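Long-range contacts in iron-chelator utilization protein (Thermobifida fusca TM51, PDB 4YHB), which probably uses its bound FAD to reduce iron-loaded siderophores, so that the iron can be released for the cell: residues 48-53 with 156-161; 144-149 with 221-226; 11-16 with 132-137. One frame throughout, in Å; residues are numbered along the deposited sequence.

Contact 1 of 3, residues 48-53 with 156-161; sequences DNFADH and ARRIEE. With ZN (zinc ion), chain D; FAD (flavin-adenine dinucleotide), chain C.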
loop_
_atom_site.group_PDB
_atom_site.type_symbol
_atom_site.label_atom_id
_atom_site.label_comp_id
_atom_site.label_asym_id
_atom_site.label_seq_id
_atom_site.Cartn_x
_atom_site.Cartn_y
_atom_site.Cartn_z
ATOM N N ASP A 48 2.677 5.449 -12.134
ATOM C CA ASP A 48 4.043 5.932 -12.302
ATOM C C ASP A 48 4.900 5.844 -11.036
ATOM O O ASP A 48 6.127 5.882 -11.116
ATOM C CB ASP A 48 4.024 7.381 -12.801
ATOM C CG ASP A 48 3.510 7.490 -14.220
ATOM O OD1 ASP A 48 4.243 7.080 -15.139
ATOM O OD2 ASP A 48 2.371 7.964 -14.414
ATOM N N ASN A 49 4.274 5.727 -9.872
ATOM C CA ASN A 49 5.045 5.799 -8.627
ATOM C C ASN A 49 4.634 4.777 -7.564
ATOM O O ASN A 49 3.550 4.199 -7.637
ATOM C CB ASN A 49 4.964 7.216 -8.063
ATOM C CG ASN A 49 5.737 8.212 -8.912
ATOM O OD1 ASN A 49 6.973 8.269 -8.846
ATOM N ND2 ASN A 49 5.022 8.980 -9.734
ATOM N N PHE A 50 5.507 4.587 -6.573
ATOM C CA PHE A 50 5.449 3.427 -5.684
ATOM C C PHE A 50 4.226 3.374 -4.777
ATOM O O PHE A 50 3.771 2.287 -4.422
ATOM C CB PHE A 50 6.715 3.355 -4.817
ATOM C CG PHE A 50 6.738 4.347 -3.685
ATOM C CD1 PHE A 50 6.370 3.963 -2.402
ATOM C CD2 PHE A 50 7.135 5.659 -3.901
ATOM C CE1 PHE A 50 6.392 4.870 -1.358
ATOM C CE2 PHE A 50 7.160 6.568 -2.869
ATOM C CZ PHE A 50 6.789 6.178 -1.591
ATOM N N ALA A 51 3.696 4.522 -4.379
ATOM C CA ALA A 51 2.557 4.503 -3.468
ATOM C C ALA A 51 1.215 4.671 -4.182
ATOM O O ALA A 51 0.190 4.871 -3.520
ATOM C CB ALA A 51 2.718 5.572 -2.395
ATOM N N ASP A 52 1.218 4.590 -5.514
ATOM C CA ASP A 52 -0.030 4.639 -6.284
ATOM C C ASP A 52 -1.021 3.613 -5.740
ATOM O O ASP A 52 -0.642 2.493 -5.402
ATOM C CB ASP A 52 0.206 4.359 -7.766
ATOM C CG ASP A 52 0.926 5.486 -8.482
ATOM O OD1 ASP A 52 1.144 6.563 -7.878
ATOM O OD2 ASP A 52 1.251 5.285 -9.673
ATOM N N HIS A 53 -2.289 3.990 -5.644
ATOM C CA HIS A 53 -3.284 3.062 -5.107
ATOM C C HIS A 53 -4.637 3.233 -5.775
ATOM O O HIS A 53 -5.002 4.318 -6.234
ATOM C CB HIS A 53 -3.428 3.234 -3.588
ATOM C CG HIS A 53 -3.680 4.648 -3.168
ATOM N ND1 HIS A 53 -2.671 5.584 -3.081
ATOM C CD2 HIS A 53 -4.822 5.290 -2.821
ATOM C CE1 HIS A 53 -3.180 6.739 -2.687
ATOM N NE2 HIS A 53 -4.482 6.588 -2.534
ATOM N N ALA A 156 7.884 -2.155 -0.609
ATOM C CA ALA A 156 8.611 -3.142 -1.400
ATOM C C ALA A 156 8.720 -2.697 -2.858
ATOM O O ALA A 156 9.770 -2.875 -3.493
ATOM C CB ALA A 156 7.939 -4.509 -1.309
ATOM N N ARG A 157 7.647 -2.106 -3.384
ATOM C CA ARG A 157 7.683 -1.589 -4.750
ATOM C C ARG A 157 8.738 -0.499 -4.872
ATOM O O ARG A 157 9.483 -0.459 -5.842
ATOM C CB ARG A 157 6.322 -1.040 -5.188
ATOM C CG ARG A 157 6.394 -0.378 -6.560
ATOM C CD ARG A 157 5.034 -0.012 -7.116
ATOM N NE ARG A 157 5.171 0.776 -8.348
ATOM C CZ ARG A 157 4.151 1.290 -9.025
ATOM N NH1 ARG A 157 2.912 1.086 -8.594
ATOM N NH2 ARG A 157 4.365 2.006 -10.135
ATOM N N ARG A 158 8.792 0.382 -3.878
ATOM C CA ARG A 158 9.801 1.436 -3.815
ATOM C C ARG A 158 11.216 0.854 -3.829
ATOM O O ARG A 158 12.050 1.229 -4.657
ATOM C CB ARG A 158 9.592 2.285 -2.565
ATOM C CG ARG A 158 10.658 3.345 -2.313
ATOM C CD ARG A 158 10.752 4.257 -3.502
ATOM N NE ARG A 158 10.869 5.664 -3.133
ATOM C CZ ARG A 158 11.152 6.614 -4.017
ATOM N NH1 ARG A 158 11.338 6.277 -5.288
ATOM N NH2 ARG A 158 11.237 7.885 -3.641
ATOM N N ILE A 159 11.471 -0.079 -2.919
ATOM C CA ILE A 159 12.777 -0.715 -2.828
ATOM C C ILE A 159 13.194 -1.361 -4.150
ATOM O O ILE A 159 14.335 -1.212 -4.584
ATOM C CB ILE A 159 12.792 -1.770 -1.714
ATOM C CG1 ILE A 159 12.749 -1.077 -0.362
ATOM C CG2 ILE A 159 14.036 -2.614 -1.794
ATOM C CD1 ILE A 159 12.625 -2.019 0.823
ATOM N N GLU A 160 12.272 -2.056 -4.808
ATOM C CA GLU A 160 12.640 -2.793 -6.004
ATOM C C GLU A 160 12.834 -1.870 -7.217
ATOM O O GLU A 160 13.423 -2.276 -8.210
ATOM C CB GLU A 160 11.607 -3.891 -6.283
ATOM C CG GLU A 160 11.681 -4.993 -5.212
ATOM C CD GLU A 160 10.831 -6.224 -5.502
ATOM O OE1 GLU A 160 9.823 -6.110 -6.254
ATOM O OE2 GLU A 160 11.173 -7.306 -4.955
ATOM N N GLU A 161 12.384 -0.624 -7.116
ATOM C CA GLU A 161 12.513 0.334 -8.218
ATOM C C GLU A 161 13.693 1.302 -8.031
ATOM O O GLU A 161 14.048 2.054 -8.942
ATOM C CB GLU A 161 11.201 1.115 -8.388
ATOM C CG GLU A 161 10.061 0.240 -8.901
ATOM C CD GLU A 161 8.721 0.967 -9.029
ATOM O OE1 GLU A 161 8.628 2.162 -8.647
ATOM O OE2 GLU A 161 7.756 0.323 -9.510
HETATM ZN ZN ZN D . -5.585 8.286 -1.737
HETATM P PA FAD C . -12.284 -2.802 7.086
HETATM O O1A FAD C . -13.793 -2.979 6.864
HETATM O O2A FAD C . -11.770 -1.423 6.523
HETATM O O5B FAD C . -12.026 -2.727 8.674
HETATM C C5B FAD C . -12.668 -3.600 9.531
HETATM C C4B FAD C . -11.816 -3.786 10.802
HETATM O O4B FAD C . -10.626 -4.478 10.541
HETATM C C3B FAD C . -11.433 -2.513 11.429
HETATM O O3B FAD C . -11.514 -2.714 12.803
HETATM C C2B FAD C . -10.081 -2.312 11.029
HETATM O O2B FAD C . -9.284 -1.625 11.986
HETATM C C1B FAD C . -9.550 -3.677 10.902
HETATM N N9A FAD C . -8.502 -3.848 9.904
HETATM C C8A FAD C . -8.440 -3.274 8.683
HETATM N N7A FAD C . -7.331 -3.701 8.063
HETATM C C5A FAD C . -6.708 -4.582 8.880
HETATM C C6A FAD C . -5.540 -5.339 8.785
HETATM N N6A FAD C . -4.751 -5.276 7.605
HETATM N N1A FAD C . -5.178 -6.132 9.807
HETATM C C2A FAD C . -5.928 -6.204 10.927
HETATM N N3A FAD C . -7.053 -5.493 11.051
HETATM C C4A FAD C . -7.447 -4.672 10.052
HETATM N N1 FAD C . -3.868 -3.045 2.583
HETATM C C2 FAD C . -3.367 -4.148 2.025
HETATM O O2 FAD C . -3.581 -5.238 2.533
HETATM N N3 FAD C . -2.627 -4.017 0.881
HETATM C C4 FAD C . -2.394 -2.814 0.313
HETATM O O4 FAD C . -1.732 -2.766 -0.714
HETATM C C4X FAD C . -2.897 -1.644 0.882
HETATM N N5 FAD C . -2.685 -0.385 0.350
HETATM C C5X FAD C . -3.224 0.703 0.949
HETATM C C6 FAD C . -3.019 1.977 0.409
HETATM C C7 FAD C . -3.510 2.989 0.951
HETATM C C7M FAD C . -3.214 4.335 0.263
HETATM C C8 FAD C . -4.214 3.023 1.973
HETATM C C8M FAD C . -4.770 4.274 2.595
HETATM C C9 FAD C . -4.513 1.859 2.628
HETATM C C9A FAD C . -4.031 0.481 2.175
HETATM N N10 FAD C . -4.209 -0.733 2.672
HETATM C C10 FAD C . -3.662 -1.808 2.062
HETATM C "C1'" FAD C . -5.001 -0.907 3.909
HETATM C "C2'" FAD C . -6.429 -1.269 3.640
HETATM O "O2'" FAD C . -7.031 -0.265 2.924
HETATM C "C3'" FAD C . -7.140 -1.494 5.021
HETATM O "O3'" FAD C . -6.417 -2.473 5.699
HETATM C "C4'" FAD C . -8.617 -1.776 4.948
HETATM O "O4'" FAD C . -9.205 -1.481 6.143
HETATM C "C5'" FAD C . -8.944 -3.245 4.636
HETATM O "O5'" FAD C . -10.275 -3.439 4.224
HETATM P P FAD C . -11.144 -4.424 5.103
HETATM O O1P FAD C . -12.523 -4.345 4.410
HETATM O O2P FAD C . -10.285 -5.714 5.200
HETATM O O3P FAD C . -11.591 -4.161 6.595
HETATM O O HOH W 1 7.042 3.313 -10.315
HETATM O O HOH W 2 -3.928 9.610 -2.239
HETATM O O HOH W 3 -6.411 8.671 -3.820
HETATM O O HOH W 4 -7.299 6.976 -1.436
#
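Phe50, the second residue of a type I turn from Asn49 to Asp52, meets helix 152-161 through two arginines that use different surfaces. Arg158 lies over one face of the Phe50 ring: its CD makes a CH-pi contact 4.2 Å from the ring centroid, and its guanidinium, only 8° from the ring plane, continues across Phe50 CD2. Bends at chi2 and chi3 fold the chain over the ring, whose opposite face carries Ala51 CB. Arg157, extended from CG to NE, runs past the Phe50 backbone, its CD 3.7 Å from Phe50 CA. Its guanidinium lies face-on against Asn49 O, an approach that aims no N-H at the oxygen.

The edge of that guanidinium is gripped instead. Glu161 OE2 fixes Arg157 NE within the helix by a 2.9 Å salt bridge, while NH1 reaches Val91 O and Ser47 OG. A water accepts from NH2 and donates to Asp48 O and Glu161 OE1, bridging loop and helix. The Ser47 hydroxyl also meets Asp52 OD2, which takes the Asn49 N-H at 3.1 Å and so braces the turn. His53 ND1 donates to Ala51 O, orienting NE2 to bind zinc at 2.2 Å alongside His265 and His266; the flavin methyl C7M sits over its ring.

No direct hydrogen bond joins the segments; CH-pi and van der Waals packing and one water do, while Asp52, by longer-range charge alone, is likely to balance Arg157.

Contact 2 of 3, residues 144-149 with 221-226; sequences VLLADE and VFVWAG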
loop_
_atom_site.group_PDB
_atom_site.type_symbol
_atom_site.label_atom_id
_atom_site.label_comp_id
_atom_site.label_asym_id
_atom_site.label_seq_id
_atom_site.Cartn_x
_atom_site.Cartn_y
_atom_site.Cartn_z
ATOM N N VAL A 144 14.848 5.866 4.130
ATOM C CA VAL A 144 14.468 5.155 5.338
ATOM C C VAL A 144 12.988 4.785 5.254
ATOM O O VAL A 144 12.130 5.666 5.185
ATOM C CB VAL A 144 14.720 5.991 6.594
ATOM C CG1 VAL A 144 14.281 5.221 7.835
ATOM C CG2 VAL A 144 16.201 6.383 6.690
ATOM N N LEU A 145 12.689 3.491 5.238
ATOM C CA LEU A 145 11.308 3.034 5.050
ATOM C C LEU A 145 10.790 2.242 6.246
ATOM O O LEU A 145 11.446 1.312 6.721
ATOM C CB LEU A 145 11.216 2.179 3.791
ATOM C CG LEU A 145 11.787 2.806 2.522
ATOM C CD1 LEU A 145 12.057 1.729 1.512
ATOM C CD2 LEU A 145 10.810 3.811 1.949
ATOM N N LEU A 146 9.620 2.626 6.738
ATOM C CA LEU A 146 8.955 1.924 7.828
ATOM C C LEU A 146 7.563 1.510 7.358
ATOM O O LEU A 146 6.848 2.294 6.715
ATOM C CB LEU A 146 8.875 2.805 9.079
ATOM C CG LEU A 146 10.214 3.374 9.564
ATOM C CD1 LEU A 146 10.309 4.850 9.246
ATOM C CD2 LEU A 146 10.393 3.141 11.051
ATOM N N ALA A 147 7.180 0.268 7.636
ATOM C CA ALA A 147 5.898 -0.222 7.146
ATOM C C ALA A 147 5.444 -1.434 7.934
ATOM O O ALA A 147 6.249 -2.311 8.234
ATOM C CB ALA A 147 5.989 -0.575 5.649
ATOM N N ASP A 148 4.159 -1.482 8.280
ATOM C CA ASP A 148 3.571 -2.746 8.716
ATOM C C ASP A 148 3.032 -3.428 7.453
ATOM O O ASP A 148 3.287 -2.937 6.351
ATOM C CB ASP A 148 2.507 -2.524 9.815
ATOM C CG ASP A 148 1.171 -1.957 9.298
ATOM O OD1 ASP A 148 1.008 -1.609 8.101
ATOM O OD2 ASP A 148 0.255 -1.859 10.141
ATOM N N GLU A 149 2.297 -4.532 7.574
ATOM C CA GLU A 149 1.985 -5.320 6.376
ATOM C C GLU A 149 1.075 -4.597 5.356
ATOM O O GLU A 149 1.112 -4.913 4.168
ATOM C CB GLU A 149 1.363 -6.673 6.763
ATOM C CG GLU A 149 0.181 -6.589 7.736
ATOM C CD GLU A 149 0.603 -6.778 9.198
ATOM O OE1 GLU A 149 1.587 -6.146 9.622
ATOM O OE2 GLU A 149 -0.052 -7.569 9.920
ATOM N N VAL A 221 18.475 12.600 2.668
ATOM C CA VAL A 221 17.679 11.536 3.274
ATOM C C VAL A 221 16.176 11.748 3.073
ATOM O O VAL A 221 15.669 12.865 3.189
ATOM C CB VAL A 221 17.965 11.433 4.795
ATOM C CG1 VAL A 221 17.196 10.277 5.436
ATOM C CG2 VAL A 221 19.457 11.278 5.036
ATOM N N PHE A 222 15.458 10.671 2.770
ATOM C CA PHE A 222 14.003 10.734 2.781
ATOM C C PHE A 222 13.415 9.608 3.634
ATOM O O PHE A 222 13.771 8.440 3.467
ATOM C CB PHE A 222 13.440 10.677 1.369
ATOM C CG PHE A 222 11.990 11.074 1.294
ATOM C CD1 PHE A 222 10.990 10.124 1.456
ATOM C CD2 PHE A 222 11.629 12.398 1.102
ATOM C CE1 PHE A 222 9.648 10.490 1.403
ATOM C CE2 PHE A 222 10.293 12.775 1.049
ATOM C CZ PHE A 222 9.302 11.822 1.199
ATOM N N VAL A 223 12.534 9.977 4.559
ATOM C CA VAL A 223 11.909 9.020 5.468
ATOM C C VAL A 223 10.462 8.780 5.053
ATOM O O VAL A 223 9.690 9.727 4.906
ATOM C CB VAL A 223 11.939 9.507 6.926
ATOM C CG1 VAL A 223 11.320 8.455 7.851
ATOM C CG2 VAL A 223 13.371 9.836 7.354
ATOM N N TRP A 224 10.097 7.520 4.844
ATOM C CA TRP A 224 8.719 7.192 4.461
ATOM C C TRP A 224 8.174 6.143 5.414
ATOM O O TRP A 224 8.798 5.101 5.619
ATOM C CB TRP A 224 8.640 6.682 3.019
ATOM C CG TRP A 224 7.208 6.498 2.504
ATOM C CD1 TRP A 224 6.467 7.411 1.810
ATOM C CD2 TRP A 224 6.373 5.330 2.644
ATOM N NE1 TRP A 224 5.225 6.891 1.505
ATOM C CE2 TRP A 224 5.139 5.619 2.007
ATOM C CE3 TRP A 224 6.543 4.077 3.248
ATOM C CZ2 TRP A 224 4.088 4.697 1.951
ATOM C CZ3 TRP A 224 5.485 3.153 3.195
ATOM C CH2 TRP A 224 4.275 3.474 2.544
ATOM N N ALA A 225 7.021 6.422 6.009
ATOM C CA ALA A 225 6.408 5.471 6.930
ATOM C C ALA A 225 4.931 5.311 6.587
ATOM O O ALA A 225 4.241 6.296 6.313
ATOM C CB ALA A 225 6.580 5.917 8.370
ATOM N N GLY A 226 4.455 4.068 6.607
ATOM C CA GLY A 226 3.060 3.773 6.341
ATOM C C GLY A 226 2.622 2.644 7.256
ATOM O O GLY A 226 3.406 1.776 7.609
#
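Trp224 and Leu145 sit side by side on adjacent parallel strands, with Leu145 CD2 3.8 Å from Trp224 CB. Both project from the sheet face covered by helix 152-161, where Ile159 packs on the leucine and Ala154 on the indole. Leu145 CG is anti to its carbonyl carbon (chi1 -52°), which brings CD2 beside the tryptophan. The indole, with CG opposite the backbone N (chi1 -172°), spreads along its own strand toward Gly226 and brings its edge to Ala147 CB. Small residues suit these places: a CB on Gly226 would collide with Trp224 CH2, and Ala147 also has Ala155 of the helix against it.

The other face is aliphatic. Val144 and Val223 share one rotamer, and Val223 CG2 comes 4.1 Å from Val144 CB. Leu146 has an unusual chi2 of 106°; its CD1 lies 4.0 Å from both Val223 CG1 and Ala225 CB.

Beneath the side chains the backbones alternate as donor and acceptor, from Val144 N to Phe222 O through to Gly226 N and Leu146 O (3.0 Å). A weak bond from Asp148 N to Gly226 O, 3.4 Å, follows. There the Asp148 carboxylate turns to Thr150 OG1 and Trp256 NE1.

These are the central strand and its neighbour in a five-stranded parallel sheet ordered 3-2-1-4-5, as in the nucleotide-binding domain of ferredoxin reductase relatives. Buried backbone bonds, the first three nearly straight, between two apolar layers are consistent with a well-ordered core, with polar groups gathered at the C-terminal strand ends, near the flavin.

Contact 3 of 3, residues 11-16 with 132-137; sequences EMYPLK and RGTVYY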
loop_
_atom_site.group_PDB
_atom_site.type_symbol
_atom_site.label_atom_id
_atom_site.label_comp_id
_atom_site.label_asym_id
_atom_site.label_seq_id
_atom_site.Cartn_x
_atom_site.Cartn_y
_atom_site.Cartn_z
ATOM N N GLU A 11 0.643 14.525 -10.264
ATOM C CA GLU A 11 0.005 14.432 -11.564
ATOM C C GLU A 11 -1.327 13.694 -11.438
ATOM O O GLU A 11 -1.390 12.607 -10.866
ATOM C CB GLU A 11 0.917 13.722 -12.566
ATOM C CG GLU A 11 0.214 13.364 -13.861
ATOM C CD GLU A 11 1.121 12.678 -14.869
ATOM O OE1 GLU A 11 2.241 12.270 -14.496
ATOM O OE2 GLU A 11 0.708 12.549 -16.044
ATOM N N MET A 12 -2.392 14.281 -11.964
ATOM C CA MET A 12 -3.696 13.633 -11.920
ATOM C C MET A 12 -3.884 12.677 -13.091
ATOM O O MET A 12 -3.372 12.904 -14.188
ATOM C CB MET A 12 -4.820 14.675 -11.905
ATOM C CG MET A 12 -4.696 15.695 -10.786
ATOM S SD MET A 12 -4.742 14.965 -9.133
ATOM C CE MET A 12 -6.450 14.431 -9.044
ATOM N N TYR A 13 -4.605 11.593 -12.836
ATOM C CA TYR A 13 -5.039 10.670 -13.880
ATOM C C TYR A 13 -6.524 10.857 -14.114
ATOM O O TYR A 13 -7.267 11.151 -13.170
ATOM C CB TYR A 13 -4.807 9.213 -13.486
ATOM C CG TYR A 13 -3.384 8.779 -13.249
ATOM C CD1 TYR A 13 -3.107 7.800 -12.303
ATOM C CD2 TYR A 13 -2.332 9.286 -14.004
ATOM C CE1 TYR A 13 -1.819 7.364 -12.087
ATOM C CE2 TYR A 13 -1.031 8.855 -13.797
ATOM C CZ TYR A 13 -0.785 7.887 -12.834
ATOM O OH TYR A 13 0.490 7.440 -12.610
ATOM N N PRO A 14 -6.975 10.648 -15.357
ATOM C CA PRO A 14 -8.420 10.583 -15.600
ATOM C C PRO A 14 -9.047 9.364 -14.917
ATOM O O PRO A 14 -8.479 8.267 -14.906
ATOM C CB PRO A 14 -8.525 10.485 -17.125
ATOM C CG PRO A 14 -7.202 9.978 -17.581
ATOM C CD PRO A 14 -6.186 10.476 -16.589
ATOM N N LEU A 15 -10.217 9.574 -14.337
ATOM C CA LEU A 15 -10.929 8.540 -13.597
ATOM C C LEU A 15 -11.753 7.677 -14.539
ATOM O O LEU A 15 -12.389 8.200 -15.453
ATOM C CB LEU A 15 -11.838 9.199 -12.549
ATOM C CG LEU A 15 -11.989 8.590 -11.160
ATOM C CD1 LEU A 15 -10.629 8.257 -10.572
ATOM C CD2 LEU A 15 -12.753 9.558 -10.249
ATOM N N LYS A 16 -11.746 6.362 -14.347
ATOM C CA LYS A 16 -12.694 5.514 -15.072
ATOM C C LYS A 16 -13.025 4.273 -14.257
ATOM O O LYS A 16 -12.192 3.759 -13.501
ATOM C CB LYS A 16 -12.165 5.130 -16.472
ATOM C CG LYS A 16 -13.117 4.189 -17.234
ATOM C CD LYS A 16 -12.835 4.098 -18.731
ATOM C CE LYS A 16 -13.997 3.418 -19.474
ATOM N NZ LYS A 16 -14.666 2.343 -18.666
ATOM N N ARG A 132 -6.351 7.881 -8.621
ATOM C CA ARG A 132 -6.809 9.243 -8.864
ATOM C C ARG A 132 -5.681 10.056 -9.504
ATOM O O ARG A 132 -5.907 10.995 -10.280
ATOM C CB ARG A 132 -7.276 9.864 -7.546
ATOM C CG ARG A 132 -7.630 11.355 -7.597
ATOM C CD ARG A 132 -8.881 11.643 -8.415
ATOM N NE ARG A 132 -8.610 11.789 -9.845
ATOM C CZ ARG A 132 -9.496 12.282 -10.708
ATOM N NH1 ARG A 132 -10.684 12.670 -10.263
ATOM N NH2 ARG A 132 -9.203 12.386 -12.004
ATOM N N GLY A 133 -4.456 9.666 -9.177
ATOM C CA GLY A 133 -3.273 10.340 -9.670
ATOM C C GLY A 133 -2.026 9.726 -9.068
ATOM O O GLY A 133 -2.052 8.592 -8.588
ATOM N N THR A 134 -0.929 10.468 -9.099
ATOM C CA THR A 134 0.371 9.923 -8.710
ATOM C C THR A 134 1.251 11.052 -8.180
ATOM O O THR A 134 1.064 12.221 -8.542
ATOM C CB THR A 134 1.070 9.194 -9.897
ATOM O OG1 THR A 134 2.239 8.489 -9.438
ATOM C CG2 THR A 134 1.470 10.179 -10.998
ATOM N N VAL A 135 2.187 10.707 -7.298
ATOM C CA VAL A 135 3.076 11.703 -6.706
ATOM C C VAL A 135 4.535 11.375 -6.985
ATOM O O VAL A 135 5.024 10.300 -6.606
ATOM C CB VAL A 135 2.871 11.811 -5.186
ATOM C CG1 VAL A 135 3.726 12.937 -4.620
ATOM C CG2 VAL A 135 1.405 12.030 -4.865
ATOM N N TYR A 136 5.223 12.299 -7.655
ATOM C CA TYR A 136 6.648 12.164 -7.931
ATOM C C TYR A 136 7.483 12.819 -6.838
ATOM O O TYR A 136 7.120 13.876 -6.315
ATOM C CB TYR A 136 7.019 12.803 -9.273
ATOM C CG TYR A 136 6.410 12.174 -10.498
ATOM C CD1 TYR A 136 7.102 11.221 -11.230
ATOM C CD2 TYR A 136 5.153 12.561 -10.947
ATOM C CE1 TYR A 136 6.548 10.657 -12.370
ATOM C CE2 TYR A 136 4.592 12.001 -12.079
ATOM C CZ TYR A 136 5.296 11.057 -12.787
ATOM O OH TYR A 136 4.745 10.503 -13.911
ATOM N N TYR A 137 8.613 12.203 -6.512
ATOM C CA TYR A 137 9.554 12.790 -5.559
ATOM C C TYR A 137 10.931 12.954 -6.191
ATOM O O TYR A 137 11.320 12.162 -7.051
ATOM C CB TYR A 137 9.663 11.925 -4.296
ATOM C CG TYR A 137 8.408 11.895 -3.458
ATOM C CD1 TYR A 137 8.158 12.881 -2.514
ATOM C CD2 TYR A 137 7.473 10.871 -3.603
ATOM C CE1 TYR A 137 7.007 12.857 -1.740
ATOM C CE2 TYR A 137 6.327 10.836 -2.833
ATOM C CZ TYR A 137 6.095 11.830 -1.908
ATOM O OH TYR A 137 4.948 11.797 -1.145
#
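Glu11 and Thr134 form the antiparallel hydrogen-bonded pair of a two-stranded ladder, each backbone donating to the other: Glu11 N to Thr134 O at 2.9 Å and Thr134 N to Glu11 O at 2.8 Å. In the neighbouring non-hydrogen-bonded pair, Met12 and Gly133 bring their CA atoms within 4.0 Å. Glycine suits this close approach, since a CB there would run into Glu11 O. Tyr13 N then donates to Arg132 O as the strand gives way to loop.

Side-chain polar bonds reinforce both ends. Tyr136 OH donates to Glu11 OE1 at 3.1 Å, with carboxylate and ring nearly coplanar; Glu11 OE2 pairs with Arg46. At the other end, Arg132 NH2 reaches Tyr13 O at 2.6 Å, the oxygen lying at the guanidinium edge. NH2 is also salt-bridged to Asp74, whose other oxygen takes the Leu15 N-H.

Van der Waals contacts fill in around these bonds. Leu15 CD1 lies over one guanidinium face, and Met12 CE comes 3.5 Å from Arg132 NE, a buried nitrogen with no partner. The Tyr13 ring covers Gly133 CA with one face, a CH-pi contact of 4.1 Å to its centroid. Thr134 CG2, placed between backbone N and carbonyl carbon, abuts Tyr13 OH, while Thr134 OG1 turns to Asp52 and Asn49 and Tyr13 OH to Asp48.

A leucine in place of Arg132 would probably leave Tyr13 O and Asp74 without their guanidinium partner and Leu15 without the flat group it packs on. The chemistry thus joins strand 9-12 to strand 133-136: backbone bonds set the register, and charged side chains secure what lies beyond it.

Contact 1 lies between the other two, its centre 12 Å from that of contact 2 and 14 Å from that of contact 3. Toward contact 2 the join is apolar: Ile159 CG1 meets Leu145 CD1 at 3.4 Å, and the rings of Phe50 and Trp224 pack edge-to-face. Toward contact 3 it is polar, with Asp48 OD2 2.7 Å from Tyr13 OH and Asp52 OD1 equally close to Thr134 OG1. Contacts 2 and 3, with centres 21 Å apart, still touch through the rings of Phe222 and Tyr137. Contact 1 holds a zinc ligand; the side chain of Asp148 lies about 7 Å from FAD, that of Arg132 about 6 Å from zinc but about 10 Å from FAD.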